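Local coordinates for protein ornithine carbamoyltransferase, anabolic (Campylobacter jejuni subsp. jejuni, PDB 3TPF) that probably catalyses the reversible transfer of the carbamoyl group from carbamoyl phosphate to ornithine, giving citrulline for arginine biosynthesis, at residues B[20-25]-B[293-298]; B[152-157]-B[237-242]. All blocks are in the same frame, centred on the assembly; numbering follows the deposited sequence.

Interaction 1: B[20-25]-B[293-298]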
# COMPACT_ATOMS: atom_id res chain seq x y z
N VAL B 20 -5.79 18.10 -22.63
CA VAL B 20 -4.43 18.09 -23.12
C VAL B 20 -3.73 19.45 -22.87
O VAL B 20 -2.57 19.48 -22.47
CB VAL B 20 -4.38 17.74 -24.61
CG1 VAL B 20 -3.03 18.16 -25.12
CG2 VAL B 20 -4.68 16.25 -24.85
N ASN B 21 -4.39 20.54 -23.14
CA ASN B 21 -3.70 21.83 -22.97
C ASN B 21 -3.40 22.10 -21.54
O ASN B 21 -2.42 22.75 -21.18
CB ASN B 21 -4.49 23.04 -23.51
CG ASN B 21 -4.61 23.03 -25.02
OD1 ASN B 21 -3.85 22.35 -25.77
ND2 ASN B 21 -5.55 23.85 -25.49
N HIS B 22 -4.28 21.62 -20.68
CA HIS B 22 -4.11 21.90 -19.28
C HIS B 22 -2.90 21.06 -18.79
O HIS B 22 -2.06 21.57 -18.05
CB HIS B 22 -5.37 21.55 -18.50
CG HIS B 22 -5.35 22.04 -17.08
ND1 HIS B 22 -4.52 23.05 -16.67
CD2 HIS B 22 -6.04 21.65 -15.98
CE1 HIS B 22 -4.68 23.26 -15.38
NE2 HIS B 22 -5.60 22.43 -14.94
N ALA B 23 -2.88 19.80 -19.23
CA ALA B 23 -1.81 18.86 -18.90
C ALA B 23 -0.48 19.54 -19.20
O ALA B 23 0.44 19.60 -18.40
CB ALA B 23 -1.95 17.55 -19.67
N SER B 24 -0.46 20.15 -20.34
CA SER B 24 0.70 20.79 -20.81
C SER B 24 1.10 21.95 -19.91
O SER B 24 2.26 22.14 -19.61
CB SER B 24 0.42 21.27 -22.22
OG SER B 24 1.60 21.44 -22.95
N GLU B 25 0.14 22.76 -19.53
CA GLU B 25 0.40 23.89 -18.61
C GLU B 25 0.99 23.36 -17.30
O GLU B 25 1.91 23.94 -16.73
CB GLU B 25 -0.88 24.68 -18.29
CG GLU B 25 -1.24 25.78 -19.31
CD GLU B 25 -2.76 26.04 -19.40
OE1 GLU B 25 -3.20 26.68 -20.38
OE2 GLU B 25 -3.53 25.63 -18.46
N VAL B 293 -3.57 12.69 -16.37
CA VAL B 293 -4.38 12.38 -15.19
C VAL B 293 -4.53 13.64 -14.26
O VAL B 293 -5.63 13.95 -13.79
CB VAL B 293 -3.87 11.18 -14.43
CG1 VAL B 293 -4.59 11.08 -13.07
CG2 VAL B 293 -4.11 9.90 -15.35
N LYS B 294 -3.47 14.38 -14.08
CA LYS B 294 -3.60 15.67 -13.35
C LYS B 294 -4.70 16.56 -13.87
O LYS B 294 -5.60 16.98 -13.13
CB LYS B 294 -2.31 16.41 -13.36
CG LYS B 294 -1.35 15.93 -12.30
CD LYS B 294 0.04 16.40 -12.62
CE LYS B 294 0.80 17.03 -11.41
NZ LYS B 294 2.04 17.73 -11.84
N ALA B 295 -4.68 16.79 -15.17
CA ALA B 295 -5.69 17.66 -15.82
C ALA B 295 -7.07 17.08 -15.54
O ALA B 295 -8.04 17.79 -15.19
CB ALA B 295 -5.47 17.77 -17.33
N LEU B 296 -7.16 15.79 -15.75
CA LEU B 296 -8.45 15.10 -15.67
C LEU B 296 -9.04 15.27 -14.28
O LEU B 296 -10.18 15.58 -14.10
CB LEU B 296 -8.23 13.58 -15.94
CG LEU B 296 -9.37 12.66 -15.96
CD1 LEU B 296 -10.47 13.15 -16.89
CD2 LEU B 296 -8.83 11.34 -16.49
N LEU B 297 -8.22 14.99 -13.29
CA LEU B 297 -8.65 15.16 -11.92
C LEU B 297 -9.01 16.66 -11.65
O LEU B 297 -10.08 16.89 -11.03
CB LEU B 297 -7.58 14.77 -10.93
CG LEU B 297 -7.11 13.34 -10.79
CD1 LEU B 297 -5.88 13.43 -9.84
CD2 LEU B 297 -8.20 12.38 -10.32
N CYS B 298 -8.27 17.64 -12.15
CA CYS B 298 -8.75 19.02 -11.89
C CYS B 298 -10.12 19.23 -12.52
O CYS B 298 -10.97 20.01 -12.03
CB CYS B 298 -7.76 20.12 -12.36
SG CYS B 298 -6.13 19.97 -11.55
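Ala23 and Ala295 mark the crossing of two helices, their CA atoms 5.1 Å apart where the segment axes approach to 8.1 Å at an angle of 115°. This is alanine-mediated helix packing: with a methyl group on both sides of the crossing, the backbones can come close, Ala23 CB lying 4.2 Å from Ala295 CB. The pair illustrates how a carbamoyltransferase brings its chain ends together, since the final helix 279-302 returns from the ornithine-binding half to pack on helix 13-28 of the carbamoyl phosphate half. Ala295 CB points into the opposing helix and fits against the backbone between His22 and Ala23, 3.8 Å from Ala23 N. The His22 side chain extends the contact by one helical turn. With CG anti to the backbone N (chi1 -170°), the imidazole reaches alongside helix 279-302, its CD2 4.0 Å from Ala295 CA. Glu25 OE2 accepts a hydrogen bond from His22 ND1 on its anti side, the donor tilted from the carboxylate plane and the acceptor from the ring plane. Leu19 and Phe134 pack around the two alanines, and Leu33 and Leu61 touch Cys298. On the far edge of the imidazole, near its plane, Cys298 CB lies 4.1 Å from His22 NE2.

Interaction 2: B[152-157]-B[237-242]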
# COMPACT_ATOMS: atom_id res chain seq x y z
N ILE B 152 -2.31 -0.13 -35.34
CA ILE B 152 -2.12 -1.52 -35.78
C ILE B 152 -2.17 -2.50 -34.63
O ILE B 152 -1.37 -2.40 -33.70
CB ILE B 152 -0.79 -1.77 -36.48
CG1 ILE B 152 -0.76 -1.13 -37.87
CG2 ILE B 152 -0.65 -3.27 -36.63
CD1 ILE B 152 -0.61 0.38 -37.82
N GLY B 153 -3.11 -3.44 -34.69
CA GLY B 153 -3.28 -4.39 -33.59
C GLY B 153 -4.58 -5.12 -33.46
O GLY B 153 -5.26 -5.34 -34.41
N ASP B 154 -4.88 -5.51 -32.22
CA ASP B 154 -6.12 -6.21 -31.89
C ASP B 154 -7.32 -5.25 -31.93
O ASP B 154 -7.15 -4.03 -31.92
CB ASP B 154 -6.00 -6.83 -30.48
CG ASP B 154 -7.05 -7.92 -30.19
OD1 ASP B 154 -7.79 -8.36 -31.10
OD2 ASP B 154 -7.15 -8.32 -29.01
N SER B 155 -8.52 -5.81 -31.98
CA SER B 155 -9.76 -5.05 -31.71
C SER B 155 -10.01 -4.93 -30.19
O SER B 155 -11.12 -5.19 -29.68
CB SER B 155 -10.97 -5.64 -32.43
OG SER B 155 -11.60 -6.62 -31.59
N ASN B 156 -8.98 -4.51 -29.48
CA ASN B 156 -9.02 -4.44 -28.02
C ASN B 156 -9.51 -3.06 -27.52
O ASN B 156 -9.96 -2.22 -28.30
CB ASN B 156 -7.64 -4.73 -27.44
CG ASN B 156 -6.62 -3.66 -27.80
OD1 ASN B 156 -6.95 -2.70 -28.45
ND2 ASN B 156 -5.40 -3.84 -27.39
N ASN B 157 -9.45 -2.86 -26.21
CA ASN B 157 -9.81 -1.54 -25.60
C ASN B 157 -9.10 -0.33 -26.20
O ASN B 157 -9.71 0.70 -26.46
CB ASN B 157 -9.61 -1.52 -24.06
CG ASN B 157 -8.23 -1.93 -23.64
OD1 ASN B 157 -7.30 -2.04 -24.47
ND2 ASN B 157 -8.08 -2.20 -22.36
N LYS B 237 -0.29 -16.54 -34.11
CA LYS B 237 -0.24 -17.01 -35.52
C LYS B 237 -1.09 -16.11 -36.43
O LYS B 237 -0.79 -15.95 -37.62
CB LYS B 237 -0.62 -18.52 -35.71
N GLU B 238 -2.18 -15.58 -35.86
CA GLU B 238 -3.17 -14.79 -36.62
C GLU B 238 -2.60 -13.43 -36.98
O GLU B 238 -2.91 -12.88 -38.05
CB GLU B 238 -4.49 -14.61 -35.84
CG GLU B 238 -5.34 -15.87 -35.67
CD GLU B 238 -6.81 -15.61 -35.29
OE1 GLU B 238 -7.10 -15.42 -34.08
OE2 GLU B 238 -7.67 -15.64 -36.20
N PHE B 239 -1.71 -12.94 -36.12
CA PHE B 239 -1.02 -11.66 -36.29
C PHE B 239 0.32 -11.74 -37.05
O PHE B 239 1.24 -10.95 -36.77
CB PHE B 239 -0.79 -11.00 -34.91
CG PHE B 239 -2.04 -10.45 -34.29
CD1 PHE B 239 -2.45 -9.16 -34.57
CD2 PHE B 239 -2.83 -11.21 -33.46
CE1 PHE B 239 -3.61 -8.66 -34.03
CE2 PHE B 239 -4.01 -10.72 -32.93
CZ PHE B 239 -4.40 -9.45 -33.22
N GLU B 240 0.44 -12.67 -37.99
CA GLU B 240 1.72 -12.93 -38.68
C GLU B 240 2.35 -11.64 -39.25
O GLU B 240 3.44 -11.21 -38.80
CB GLU B 240 1.60 -14.00 -39.78
CG GLU B 240 1.02 -13.59 -41.16
CD GLU B 240 2.03 -13.68 -42.36
OE1 GLU B 240 1.68 -13.31 -43.52
OE2 GLU B 240 3.18 -14.12 -42.17
N GLY B 241 1.66 -11.03 -40.21
CA GLY B 241 2.21 -9.87 -40.94
C GLY B 241 2.27 -8.57 -40.15
O GLY B 241 2.74 -7.56 -40.65
N PHE B 242 1.83 -8.62 -38.91
CA PHE B 242 1.44 -7.37 -38.22
C PHE B 242 2.49 -6.68 -37.36
O PHE B 242 2.26 -5.61 -36.83
CB PHE B 242 0.15 -7.59 -37.45
CG PHE B 242 -1.05 -7.61 -38.33
CD1 PHE B 242 -1.85 -6.50 -38.44
CD2 PHE B 242 -1.34 -8.72 -39.11
CE1 PHE B 242 -2.95 -6.51 -39.27
CE2 PHE B 242 -2.45 -8.73 -39.93
CZ PHE B 242 -3.26 -7.62 -40.02
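Phe239 O accepts a hydrogen bond from Phe242 N (3.2 Å), closing a beta turn just after helix 232-238 from which both phenylalanine side chains point toward segment 152-157, which leads from strand 148-152 into helix 157-169. The contact is a worked example of apolar side chains packing against a loop that probably helps form the ornithine site, in the turn that follows the first strand of the Rossmann-like domain. Phe239, with CG anti to its carbonyl carbon (chi1 -73°), drives its ring edge into the backbone of that loop: CE1 comes 3.7 Å from Gly153 C, and Gly153 O lies in the plane of the ring. The neighbouring CZ meets Asp154, 4.1 Å from its CB, and the Asp154 carboxylate stands almost upright to the ring, the planes 87° apart. Trp223 stacks on Phe239 and Tyr181 meets it edge-to-face, so the phenyl group belongs to a larger aromatic cluster. Phe242 reaches the strand end, where Ile152 CG2 sits at the ring edge, in plane, 3.9 Å from Phe242 CD1; the same methyl is 3.7 Å from Phe242 O. Asp154 OD1 receives a weak hydrogen bond from Ser155 N, while a weak hydrogen bond links OD2 to Ser225 OG, of a predicted ornithine-binding residue in the family's SMG loop. Downstream, Asn156 N-caps helix 157-169 through Cys159 N, next to Asn157, also predicted to bind ornithine. The loop thus runs from the C-terminal end of strand 148-152, beside strand 217-220, into helix 157-169, with the turn after helix 232-238 packed against it.

Both contacts are buried, and neither touches another chain of the trimer, yet they serve different levels of the fold. Interaction 1 joins two helices distant in sequence and ties the two halves of the chain together; interaction 2 lies within the ornithine-binding half and is nested inside the long loop that interaction 1 closes. They share no helix or strand, and their centres are 32 Å apart, on opposite sides of the chain's centre. Their chemistry follows their place: small methyl groups let regular helices approach in interaction 1, whereas interaction 2 uses large aromatic edges to reach an irregular loop whose polar groups lie next to the predicted ornithine site.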